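Local coordinates for protein endonuclease V isoform X2 (Ciona intestinalis, PDB 6OZI) that probably cleaves inosine-containing nucleic acid in a metal-ion-dependent hydrolysis, at residues K36-F41 with P226-M231; C56-S61 with M65-M70; V112-G117 with A214-G219. The protein carries 1 engineered substitution. All coordinates share one frame; numbering follows the deposited sequence. Where two conformers were deposited one is given.

All three contacts build on one mixed sheet, in which strand 37-45 runs between strands 52-61 and 112-116. Interaction 2 is strand to strand, a hairpin at the rim of the sheet, where backbone hydrogen bonds do most of the joining and several residues reach solvent. Interactions 1 and 3 are buried, their segments packed without mutual hydrogen bonds: interaction 3 by methyls alone, interaction 1 partly against carbonyl oxygens. Each lays a helix on the sheet: helix 227-243 over strand 37-45, helix 210-219 by strand 112-116. Interaction 1 is tied to both others by backbone bonds, Gly40 to Val58 and Gly39 to Val112 and Leu114. Interactions 1 and 3 approach the bound nucleic acid, through Lys230 and Asp116.

Interaction 1: residues K36-F41 with P226-M231; sequences KYVGGF and PEPIKM. With nucleotides of chain D.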
loop_
_atom_site.group_PDB
_atom_site.type_symbol
_atom_site.label_atom_id
_atom_site.label_comp_id
_atom_site.label_asym_id
_atom_site.label_seq_id
_atom_site.Cartn_x
_atom_site.Cartn_y
_atom_site.Cartn_z
ATOM N N LYS A 36 -17.404 -26.926 3.499
ATOM C CA LYS A 36 -16.995 -27.032 2.105
ATOM C C LYS A 36 -16.681 -25.683 1.481
ATOM O O LYS A 36 -15.885 -25.618 0.541
ATOM C CB LYS A 36 -18.085 -27.722 1.273
ATOM C CG LYS A 36 -18.674 -28.965 1.924
ATOM C CD LYS A 36 -17.627 -30.036 2.185
ATOM C CE LYS A 36 -18.222 -31.209 2.941
ATOM N NZ LYS A 36 -17.163 -32.091 3.496
ATOM N N TYR A 37 -17.303 -24.612 1.972
ATOM C CA TYR A 37 -17.023 -23.259 1.522
ATOM C C TYR A 37 -17.006 -22.329 2.724
ATOM O O TYR A 37 -17.747 -22.530 3.690
ATOM C CB TYR A 37 -18.066 -22.756 0.519
ATOM C CG TYR A 37 -18.183 -23.592 -0.730
ATOM C CD1 TYR A 37 -17.268 -23.463 -1.772
ATOM C CD2 TYR A 37 -19.211 -24.519 -0.871
ATOM C CE1 TYR A 37 -17.381 -24.235 -2.920
ATOM C CE2 TYR A 37 -19.329 -25.293 -2.015
ATOM C CZ TYR A 37 -18.417 -25.144 -3.030
ATOM O OH TYR A 37 -18.540 -25.905 -4.161
ATOM N N VAL A 38 -16.151 -21.308 2.652
ATOM C CA VAL A 38 -16.080 -20.246 3.649
ATOM C C VAL A 38 -16.337 -18.919 2.951
ATOM O O VAL A 38 -15.800 -18.661 1.868
ATOM C CB VAL A 38 -14.717 -20.206 4.371
ATOM C CG1 VAL A 38 -14.702 -19.086 5.402
ATOM C CG2 VAL A 38 -14.408 -21.543 5.023
ATOM N N GLY A 39 -17.152 -18.079 3.571
ATOM C CA GLY A 39 -17.484 -16.781 3.027
ATOM C C GLY A 39 -16.668 -15.661 3.649
ATOM O O GLY A 39 -16.154 -15.775 4.769
ATOM N N GLY A 40 -16.525 -14.580 2.880
ATOM C CA GLY A 40 -15.977 -13.348 3.393
ATOM C C GLY A 40 -16.881 -12.192 3.012
ATOM O O GLY A 40 -17.689 -12.282 2.087
ATOM N N PHE A 41 -16.743 -11.100 3.756
ATOM C CA PHE A 41 -17.522 -9.901 3.488
ATOM C C PHE A 41 -16.761 -8.709 4.038
ATOM O O PHE A 41 -16.197 -8.785 5.130
ATOM C CB PHE A 41 -18.914 -9.965 4.121
ATOM C CG PHE A 41 -19.597 -8.631 4.205
ATOM C CD1 PHE A 41 -20.322 -8.141 3.133
ATOM C CD2 PHE A 41 -19.507 -7.860 5.354
ATOM C CE1 PHE A 41 -20.953 -6.911 3.209
ATOM C CE2 PHE A 41 -20.135 -6.625 5.434
ATOM C CZ PHE A 41 -20.861 -6.153 4.362
ATOM N N PRO A 226 -6.445 -14.165 7.020
ATOM C CA PRO A 226 -7.034 -15.343 6.367
ATOM C C PRO A 226 -7.623 -15.011 5.001
ATOM O O PRO A 226 -8.139 -13.911 4.770
ATOM C CB PRO A 226 -8.119 -15.787 7.354
ATOM C CG PRO A 226 -7.634 -15.295 8.675
ATOM C CD PRO A 226 -6.963 -13.977 8.385
ATOM N N GLU A 227 -7.557 -15.993 4.102
ATOM C CA GLU A 227 -7.872 -15.772 2.690
ATOM C C GLU A 227 -9.236 -15.138 2.425
ATOM O O GLU A 227 -9.298 -14.206 1.605
ATOM C CB GLU A 227 -7.725 -17.103 1.937
ATOM C CG GLU A 227 -6.291 -17.606 1.849
ATOM C CD GLU A 227 -5.375 -16.626 1.121
ATOM O OE1 GLU A 227 -5.516 -16.468 -0.109
ATOM O OE2 GLU A 227 -4.514 -16.011 1.783
ATOM N N PRO A 228 -10.352 -15.578 3.028
ATOM C CA PRO A 228 -11.640 -14.935 2.688
ATOM C C PRO A 228 -11.686 -13.463 3.068
ATOM O O PRO A 228 -12.206 -12.627 2.310
ATOM C CB PRO A 228 -12.665 -15.761 3.479
ATOM C CG PRO A 228 -11.970 -17.052 3.796
ATOM C CD PRO A 228 -10.535 -16.691 3.981
ATOM N N ILE A 229 -11.128 -13.123 4.228
ATOM C CA ILE A 229 -11.029 -11.725 4.630
ATOM C C ILE A 229 -10.152 -10.958 3.653
ATOM O O ILE A 229 -10.515 -9.872 3.176
ATOM C CB ILE A 229 -10.483 -11.631 6.062
ATOM C CG1 ILE A 229 -11.497 -12.232 7.036
ATOM C CG2 ILE A 229 -10.112 -10.202 6.406
ATOM C CD1 ILE A 229 -10.957 -12.418 8.399
ATOM N N LYS A 230 -8.991 -11.529 3.326
ATOM C CA LYS A 230 -8.075 -10.898 2.389
ATOM C C LYS A 230 -8.778 -10.570 1.080
ATOM O O LYS A 230 -8.649 -9.457 0.548
ATOM C CB LYS A 230 -6.872 -11.819 2.152
ATOM C CG LYS A 230 -5.924 -11.330 1.070
ATOM C CD LYS A 230 -4.826 -12.345 0.756
ATOM C CE LYS A 230 -3.948 -12.608 1.970
ATOM N NZ LYS A 230 -2.824 -13.542 1.650
ATOM N N MET A 231 -9.560 -11.518 0.563
ATOM C CA MET A 231 -10.161 -11.320 -0.745
ATOM C C MET A 231 -11.291 -10.296 -0.689
ATOM O O MET A 231 -11.354 -9.391 -1.533
ATOM C CB MET A 231 -10.621 -12.663 -1.307
ATOM C CG MET A 231 -9.448 -13.602 -1.492
ATOM S SD MET A 231 -8.232 -12.828 -2.570
ATOM C CE MET A 231 -6.923 -14.052 -2.596
ATOM P P DC D 11 -0.107 -12.180 -0.345
ATOM O OP1 DC D 11 -0.009 -13.511 -0.984
ATOM O OP2 DC D 11 -1.420 -11.556 -0.066
ATOM O "O5'" DC D 11 0.655 -12.298 1.035
ATOM C "C5'" DC D 11 0.862 -11.149 1.803
ATOM C "C4'" DC D 11 2.277 -11.118 2.319
ATOM O "O4'" DC D 11 3.064 -10.244 1.496
ATOM C "C3'" DC D 11 2.404 -10.581 3.721
ATOM O "O3'" DC D 11 2.301 -11.654 4.613
ATOM C "C2'" DC D 11 3.804 -9.973 3.740
ATOM C "C1'" DC D 11 4.028 -9.582 2.284
ATOM N N1 DC D 11 3.935 -8.117 2.004
ATOM C C2 DC D 11 5.013 -7.293 2.314
ATOM O O2 DC D 11 6.006 -7.793 2.850
ATOM N N3 DC D 11 4.935 -5.972 2.027
ATOM C C4 DC D 11 3.847 -5.478 1.444
ATOM N N4 DC D 11 3.817 -4.166 1.178
ATOM C C5 DC D 11 2.734 -6.306 1.114
ATOM C C6 DC D 11 2.823 -7.609 1.403
#
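The flat Gly39-Gly40 peptide meets the ring of Pro228, whose CB lies over one face of it, 3.7 Å from Gly39 O; over the opposite face lies Phe113, its CD2 3.5 Å from Gly39 C. The edges of the peptide are taken by neighbouring strands: Gly39 O bonds to the backbone of Leu114, and the N-H of Gly40 to that of Val58. This is the central strand of an RNase H-like fold with the first turn of helix 227-243 laid on it, the two axes 6.7 Å apart and only 33° from parallel. Such closeness needs small residues. A CB on Gly40 would strike Pro228 O, which is 4.0 Å from Gly40 CA. Val38 adds the one apolar side-chain touch: in the conformer given, its CG1 lies 3.8 Å from Pro228 CG. Phe41 turns the other way and meets Phe94 of helix 86-104 edge to face, so helices cover both sides of the strand. Beyond the contact, Lys230 bends at chi3 (-62°) and its NZ bonds to Thr223 and, at 3.0 Å, to OP2 of DC11 of chain D. A leucine in place of Lys230 would probably leave that phosphate without this donor and the buried Glu227 without this salt-bridge partner. Lys230 NZ approaches Glu227 OE2 from its syn side, also at 3.0 Å.

Interaction 2: residues C56-S61 with M65-M70; sequences CMVVLS and MKQVYM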
loop_
_atom_site.group_PDB
_atom_site.type_symbol
_atom_site.label_atom_id
_atom_site.label_comp_id
_atom_site.label_asym_id
_atom_site.label_seq_id
_atom_site.Cartn_x
_atom_site.Cartn_y
_atom_site.Cartn_z
ATOM N N CYS A 56 -18.424 -6.010 -0.482
ATOM C CA CYS A 56 -17.971 -7.171 -1.235
ATOM C C CYS A 56 -18.239 -8.433 -0.431
ATOM O O CYS A 56 -17.991 -8.477 0.780
ATOM C CB CYS A 56 -16.475 -7.095 -1.574
ATOM S SG CYS A 56 -15.814 -8.581 -2.403
ATOM N N MET A 57 -18.740 -9.456 -1.114
ATOM C CA MET A 57 -18.896 -10.775 -0.519
ATOM C C MET A 57 -18.185 -11.772 -1.419
ATOM O O MET A 57 -18.301 -11.697 -2.648
ATOM C CB MET A 57 -20.376 -11.144 -0.340
ATOM C CG MET A 57 -20.611 -12.557 0.182
ATOM S SD MET A 57 -22.287 -12.830 0.828
ATOM C CE MET A 57 -22.269 -11.882 2.356
ATOM N N VAL A 58 -17.420 -12.676 -0.807
ATOM C CA VAL A 58 -16.664 -13.689 -1.526
ATOM C C VAL A 58 -17.008 -15.047 -0.938
ATOM O O VAL A 58 -17.445 -15.160 0.209
ATOM C CB VAL A 58 -15.139 -13.457 -1.446
ATOM C CG1 VAL A 58 -14.739 -12.180 -2.175
ATOM C CG2 VAL A 58 -14.696 -13.403 0.010
ATOM N N VAL A 59 -16.826 -16.086 -1.751
ATOM C CA VAL A 59 -16.894 -17.463 -1.284
ATOM C C VAL A 59 -15.669 -18.198 -1.807
ATOM O O VAL A 59 -15.411 -18.201 -3.019
ATOM C CB VAL A 59 -18.179 -18.187 -1.730
ATOM C CG1 VAL A 59 -18.213 -19.592 -1.141
ATOM C CG2 VAL A 59 -19.418 -17.415 -1.306
ATOM N N LEU A 60 -14.933 -18.833 -0.894
ATOM C CA LEU A 60 -13.760 -19.637 -1.201
ATOM C C LEU A 60 -14.027 -21.081 -0.806
ATOM O O LEU A 60 -14.700 -21.351 0.191
ATOM C CB LEU A 60 -12.514 -19.139 -0.453
ATOM C CG LEU A 60 -11.814 -17.868 -0.941
ATOM C CD1 LEU A 60 -12.675 -16.629 -0.740
ATOM C CD2 LEU A 60 -10.478 -17.705 -0.238
ATOM N N SER A 61 -13.489 -22.012 -1.589
ATOM C CA SER A 61 -13.624 -23.415 -1.236
ATOM C C SER A 61 -12.803 -23.728 0.008
ATOM O O SER A 61 -11.825 -23.046 0.321
ATOM C CB SER A 61 -13.190 -24.314 -2.393
ATOM O OG SER A 61 -11.854 -24.042 -2.776
ATOM N N MET A 65 -9.067 -23.079 -0.361
ATOM C CA MET A 65 -8.961 -21.613 -0.328
ATOM C C MET A 65 -8.940 -21.011 -1.729
ATOM O O MET A 65 -8.245 -20.031 -1.988
ATOM C CB MET A 65 -7.747 -21.134 0.473
ATOM C CG MET A 65 -7.895 -21.255 1.975
ATOM S SD MET A 65 -9.334 -20.355 2.594
ATOM C CE MET A 65 -10.391 -21.747 2.980
ATOM N N LYS A 66 -9.696 -21.605 -2.642
ATOM C CA LYS A 66 -9.837 -21.098 -4.001
ATOM C C LYS A 66 -11.122 -20.292 -4.114
ATOM O O LYS A 66 -12.200 -20.782 -3.766
ATOM C CB LYS A 66 -9.839 -22.241 -5.015
ATOM C CG LYS A 66 -8.523 -23.003 -5.139
ATOM C CD LYS A 66 -7.515 -22.230 -5.988
ATOM C CE LYS A 66 -6.547 -21.373 -5.181
ATOM N NZ LYS A 66 -5.672 -20.576 -6.109
ATOM N N GLN A 67 -11.002 -19.063 -4.604
ATOM C CA GLN A 67 -12.159 -18.193 -4.743
ATOM C C GLN A 67 -13.100 -18.761 -5.803
ATOM O O GLN A 67 -12.685 -19.022 -6.940
ATOM C CB GLN A 67 -11.719 -16.780 -5.120
ATOM C CG GLN A 67 -12.837 -15.752 -5.084
ATOM C CD GLN A 67 -12.357 -14.382 -5.525
ATOM O OE1 GLN A 67 -11.525 -13.759 -4.862
ATOM N NE2 GLN A 67 -12.874 -13.909 -6.658
ATOM N N VAL A 68 -14.352 -18.995 -5.419
ATOM C CA VAL A 68 -15.371 -19.467 -6.351
ATOM C C VAL A 68 -16.505 -18.473 -6.527
ATOM O O VAL A 68 -17.311 -18.642 -7.455
ATOM C CB VAL A 68 -15.937 -20.843 -5.934
ATOM C CG1 VAL A 68 -14.867 -21.921 -6.030
ATOM C CG2 VAL A 68 -16.499 -20.781 -4.522
ATOM N N TYR A 69 -16.602 -17.447 -5.681
ATOM C CA TYR A 69 -17.637 -16.434 -5.850
ATOM C C TYR A 69 -17.109 -15.084 -5.391
ATOM O O TYR A 69 -16.390 -14.998 -4.395
ATOM C CB TYR A 69 -18.903 -16.795 -5.064
ATOM C CG TYR A 69 -20.014 -15.751 -5.102
ATOM C CD1 TYR A 69 -20.062 -14.715 -4.169
ATOM C CD2 TYR A 69 -21.030 -15.824 -6.049
ATOM C CE1 TYR A 69 -21.079 -13.777 -4.188
ATOM C CE2 TYR A 69 -22.046 -14.890 -6.076
ATOM C CZ TYR A 69 -22.068 -13.870 -5.143
ATOM O OH TYR A 69 -23.089 -12.949 -5.174
ATOM N N MET A 70 -17.473 -14.033 -6.117
ATOM C CA MET A 70 -17.153 -12.674 -5.706
ATOM C C MET A 70 -18.220 -11.735 -6.243
ATOM O O MET A 70 -18.698 -11.906 -7.368
ATOM C CB MET A 70 -15.766 -12.241 -6.202
ATOM C CG MET A 70 -15.310 -10.875 -5.683
ATOM S SD MET A 70 -15.858 -9.487 -6.708
ATOM C CE MET A 70 -14.594 -9.500 -7.982
#
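A beta hairpin, strands 52-61 and 67-76, carries a classic beta bulge where Val68 and Tyr69 both face Val59. Val59 O receives two N-H groups, from Val68 N at 2.7 Å and Tyr69 N at 3.0 Å, both in its carbonyl plane, while Val59 N gives its own bond to Tyr69 O at 2.9 Å. The extra residue shifts the register by one, pairing Leu60 with Gln67. Nearer the turn, Ser61 N bonds to Lys66 O, and Met65 N to Ser61 O. Serine suits this end: Ser61 OG, set between its backbone N and carbonyl carbon by a chi1 of 58°, accepts from Lys66 N at 3.3 Å. On the face of Val59 and Tyr69, Val59 CB packs on Tyr69 CB at 3.7 Å, and Val59 CG2 comes obliquely to the tyrosine ring, whose edge lies near Val58 CA. This face continues to helix 86-104, where Tyr69 touches Leu101. On the face of Val58, Leu60, Gln67 and Met70, the Val58 and Met70 side chains pass at an angle, Val58 CG1 3.8 Å from Met70 CG, while Leu60 CD2 lies 4.0 Å from SD of Met65 in the turn. Helix 227-243 borders this face; its Trp235 bonds to the amide oxygen of Gln67. Backbone bonds thus set the register and absorb the extra residue, while branched and long apolar side chains on both faces fit the sheet to the helices that flank it.

Interaction 3: residues V112-G117 with A214-G219; sequences VFLLDG and AKIVKG. With nucleotides of chain C.
Ile216 and Leu114 bury the most surface here, with Val112 next. Ile216 points from helix 210-219 at the strand, and the extended chain beyond its CB meets Val112 tip to tip, CD1 of Ile216 lying 4.2 Å from CG1 of Val112. That valine methyl stands between its backbone N and carbonyl carbon (chi1 59°), which brings it up to the isoleucine. Leu114, two residues along on the same side of the strand, turns CD2 to two successive helix residues: 4.4 Å to Ile216 CG2 and 4.3 Å to Val217 CG2. All the touching groups are methyls, as suits a buried seam whose touching side chains carry no polar atom. The axes lie 10.5 Å apart, an ordinary helix-on-sheet distance, and cross at 83°, so few side chains meet. Pro228 and Ile229 of helix 227-243 also rest on Leu114. At the far end of the strand, Asp116 CG lies 3.5 Å from OP1 of DT7 of chain C, and its carboxylate is close to that of Asp42. Acidic groups paired on two adjacent parallel strands beside a nucleic-acid backbone are consistent with the metal-binding centre of the RNase H-like fold, whose sheet is here backed by a helix.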
loop_
_atom_site.group_PDB
_atom_site.type_symbol
_atom_site.label_atom_id
_atom_site.label_comp_id
_atom_site.label_asym_id
_atom_site.label_seq_id
_atom_site.Cartn_x
_atom_site.Cartn_y
_atom_site.Cartn_z
ATOM N N VAL A 112 -19.975 -21.108 6.815
ATOM C CA VAL A 112 -19.510 -20.143 7.810
ATOM C C VAL A 112 -18.900 -18.947 7.087
ATOM O O VAL A 112 -18.269 -19.095 6.037
ATOM C CB VAL A 112 -18.498 -20.797 8.782
ATOM C CG1 VAL A 112 -17.293 -21.338 8.022
ATOM C CG2 VAL A 112 -18.051 -19.799 9.835
ATOM N N PHE A 113 -19.108 -17.754 7.652
ATOM C CA PHE A 113 -18.462 -16.525 7.210
ATOM C C PHE A 113 -17.396 -16.068 8.202
ATOM O O PHE A 113 -17.612 -16.089 9.419
ATOM C CB PHE A 113 -19.481 -15.396 7.045
ATOM C CG PHE A 113 -20.281 -15.475 5.785
ATOM C CD1 PHE A 113 -21.431 -16.236 5.729
ATOM C CD2 PHE A 113 -19.903 -14.756 4.661
ATOM C CE1 PHE A 113 -22.189 -16.299 4.574
ATOM C CE2 PHE A 113 -20.660 -14.816 3.492
ATOM C CZ PHE A 113 -21.805 -15.592 3.452
ATOM N N LEU A 114 -16.266 -15.609 7.677
ATOM C CA LEU A 114 -15.315 -14.826 8.457
ATOM C C LEU A 114 -15.638 -13.348 8.281
ATOM O O LEU A 114 -15.745 -12.860 7.151
ATOM C CB LEU A 114 -13.869 -15.087 8.023
ATOM C CG LEU A 114 -13.410 -16.544 7.967
ATOM C CD1 LEU A 114 -11.923 -16.624 7.631
ATOM C CD2 LEU A 114 -13.713 -17.265 9.276
ATOM N N LEU A 115 -15.823 -12.647 9.392
ATOM C CA LEU A 115 -16.160 -11.234 9.382
ATOM C C LEU A 115 -15.082 -10.444 10.115
ATOM O O LEU A 115 -14.539 -10.907 11.125
ATOM C CB LEU A 115 -17.531 -11.003 10.023
ATOM C CG LEU A 115 -18.689 -11.652 9.260
ATOM C CD1 LEU A 115 -20.000 -11.489 10.010
ATOM C CD2 LEU A 115 -18.789 -11.068 7.848
ATOM N N ASP A 116 -14.774 -9.256 9.598
ATOM C CA ASP A 116 -13.745 -8.414 10.195
ATOM C C ASP A 116 -14.219 -7.864 11.531
ATOM O O ASP A 116 -15.315 -7.309 11.632
ATOM C CB ASP A 116 -13.383 -7.250 9.271
ATOM C CG ASP A 116 -12.787 -7.706 7.961
ATOM O OD1 ASP A 116 -11.580 -8.027 7.954
ATOM O OD2 ASP A 116 -13.512 -7.731 6.943
ATOM N N GLY A 117 -13.403 -8.025 12.557
ATOM C CA GLY A 117 -13.758 -7.545 13.866
ATOM C C GLY A 117 -14.138 -8.677 14.795
ATOM O O GLY A 117 -13.849 -9.852 14.554
ATOM N N ALA A 214 -11.420 -21.078 15.842
ATOM C CA ALA A 214 -9.971 -21.010 15.677
ATOM C C ALA A 214 -9.471 -22.046 14.677
ATOM O O ALA A 214 -8.593 -21.747 13.860
ATOM C CB ALA A 214 -9.272 -21.186 17.026
ATOM N N LYS A 215 -10.024 -23.267 14.711
ATOM C CA LYS A 215 -9.610 -24.268 13.725
ATOM C C LYS A 215 -9.911 -23.806 12.303
ATOM O O LYS A 215 -9.111 -24.030 11.383
ATOM C CB LYS A 215 -10.293 -25.614 13.983
ATOM C CG LYS A 215 -9.467 -26.631 14.755
ATOM C CD LYS A 215 -10.363 -27.561 15.571
ATOM C CE LYS A 215 -9.606 -28.789 16.050
ATOM N NZ LYS A 215 -8.176 -28.473 16.307
ATOM N N ILE A 216 -11.068 -23.178 12.099
ATOM C CA ILE A 216 -11.435 -22.721 10.762
ATOM C C ILE A 216 -10.536 -21.570 10.324
ATOM O O ILE A 216 -10.123 -21.492 9.160
ATOM C CB ILE A 216 -12.924 -22.333 10.733
ATOM C CG1 ILE A 216 -13.782 -23.577 11.014
ATOM C CG2 ILE A 216 -13.295 -21.685 9.406
ATOM C CD1 ILE A 216 -15.265 -23.311 11.102
ATOM N N VAL A 217 -10.215 -20.661 11.240
ATOM C CA VAL A 217 -9.305 -19.573 10.890
ATOM C C VAL A 217 -7.922 -20.125 10.531
ATOM O O VAL A 217 -7.285 -19.666 9.573
ATOM C CB VAL A 217 -9.257 -18.541 12.036
ATOM C CG1 VAL A 217 -8.156 -17.521 11.819
ATOM C CG2 VAL A 217 -10.618 -17.831 12.158
ATOM N N LYS A 218 -7.455 -21.142 11.265
ATOM C CA LYS A 218 -6.185 -21.785 10.924
ATOM C C LYS A 218 -6.236 -22.406 9.537
ATOM O O LYS A 218 -5.304 -22.247 8.737
ATOM C CB LYS A 218 -5.826 -22.849 11.962
ATOM C CG LYS A 218 -4.482 -23.543 11.723
ATOM C CD LYS A 218 -3.960 -24.166 13.022
ATOM C CE LYS A 218 -2.531 -24.698 12.901
ATOM N NZ LYS A 218 -1.949 -24.998 14.261
ATOM N N GLY A 219 -7.320 -23.132 9.239
ATOM C CA GLY A 219 -7.479 -23.720 7.920
ATOM C C GLY A 219 -7.557 -22.696 6.801
ATOM O O GLY A 219 -7.242 -23.007 5.649
ATOM P P A C 6 -9.867 -4.414 13.013
ATOM O OP1 A C 6 -9.590 -5.723 12.371
ATOM O OP2 A C 6 -8.777 -3.418 13.182
ATOM O "O5'" A C 6 -11.049 -3.741 12.185
ATOM C "C5'" A C 6 -12.169 -4.505 11.759
ATOM C "C4'" A C 6 -13.081 -3.672 10.901
ATOM O "O4'" A C 6 -13.563 -2.548 11.676
ATOM C "C3'" A C 6 -12.417 -3.039 9.694
ATOM O "O3'" A C 6 -12.385 -3.914 8.584
ATOM C "C2'" A C 6 -13.242 -1.781 9.456
ATOM O "O2'" A C 6 -14.438 -2.087 8.755
ATOM C "C1'" A C 6 -13.618 -1.391 10.876
ATOM N N9 A C 6 -12.740 -0.373 11.481
ATOM C C8 A C 6 -11.913 -0.536 12.568
ATOM N N7 A C 6 -11.288 0.558 12.928
ATOM C C5 A C 6 -11.748 1.509 12.028
ATOM C C6 A C 6 -11.475 2.882 11.876
ATOM N N6 A C 6 -10.632 3.566 12.659
ATOM N N1 A C 6 -12.110 3.541 10.879
ATOM C C2 A C 6 -12.953 2.863 10.091
ATOM N N3 A C 6 -13.292 1.577 10.137
ATOM C C4 A C 6 -12.651 0.952 11.140
ATOM P P DT C 7 -11.178 -3.821 7.539
ATOM O OP1 DT C 7 -11.414 -4.835 6.496
ATOM O OP2 DT C 7 -9.912 -3.857 8.305
ATOM O "O5'" DT C 7 -11.330 -2.354 6.919
ATOM C "C5'" DT C 7 -12.421 -2.027 6.063
ATOM C "C4'" DT C 7 -12.324 -0.576 5.634
ATOM O "O4'" DT C 7 -12.091 0.250 6.813
ATOM C "C3'" DT C 7 -11.169 -0.276 4.668
ATOM O "O3'" DT C 7 -11.547 0.710 3.740
ATOM C "C2'" DT C 7 -10.081 0.237 5.596
ATOM C "C1'" DT C 7 -10.902 0.989 6.638
ATOM N N1 DT C 7 -10.182 1.117 7.933
ATOM C C2 DT C 7 -9.833 2.373 8.374
ATOM O O2 DT C 7 -10.133 3.392 7.781
ATOM N N3 DT C 7 -9.140 2.396 9.555
ATOM C C4 DT C 7 -8.744 1.306 10.314
ATOM O O4 DT C 7 -8.114 1.430 11.360
ATOM C C5 DT C 7 -9.124 0.013 9.788
ATOM C C7 DT C 7 -8.752 -1.241 10.531
ATOM C C6 DT C 7 -9.810 -0.021 8.628
#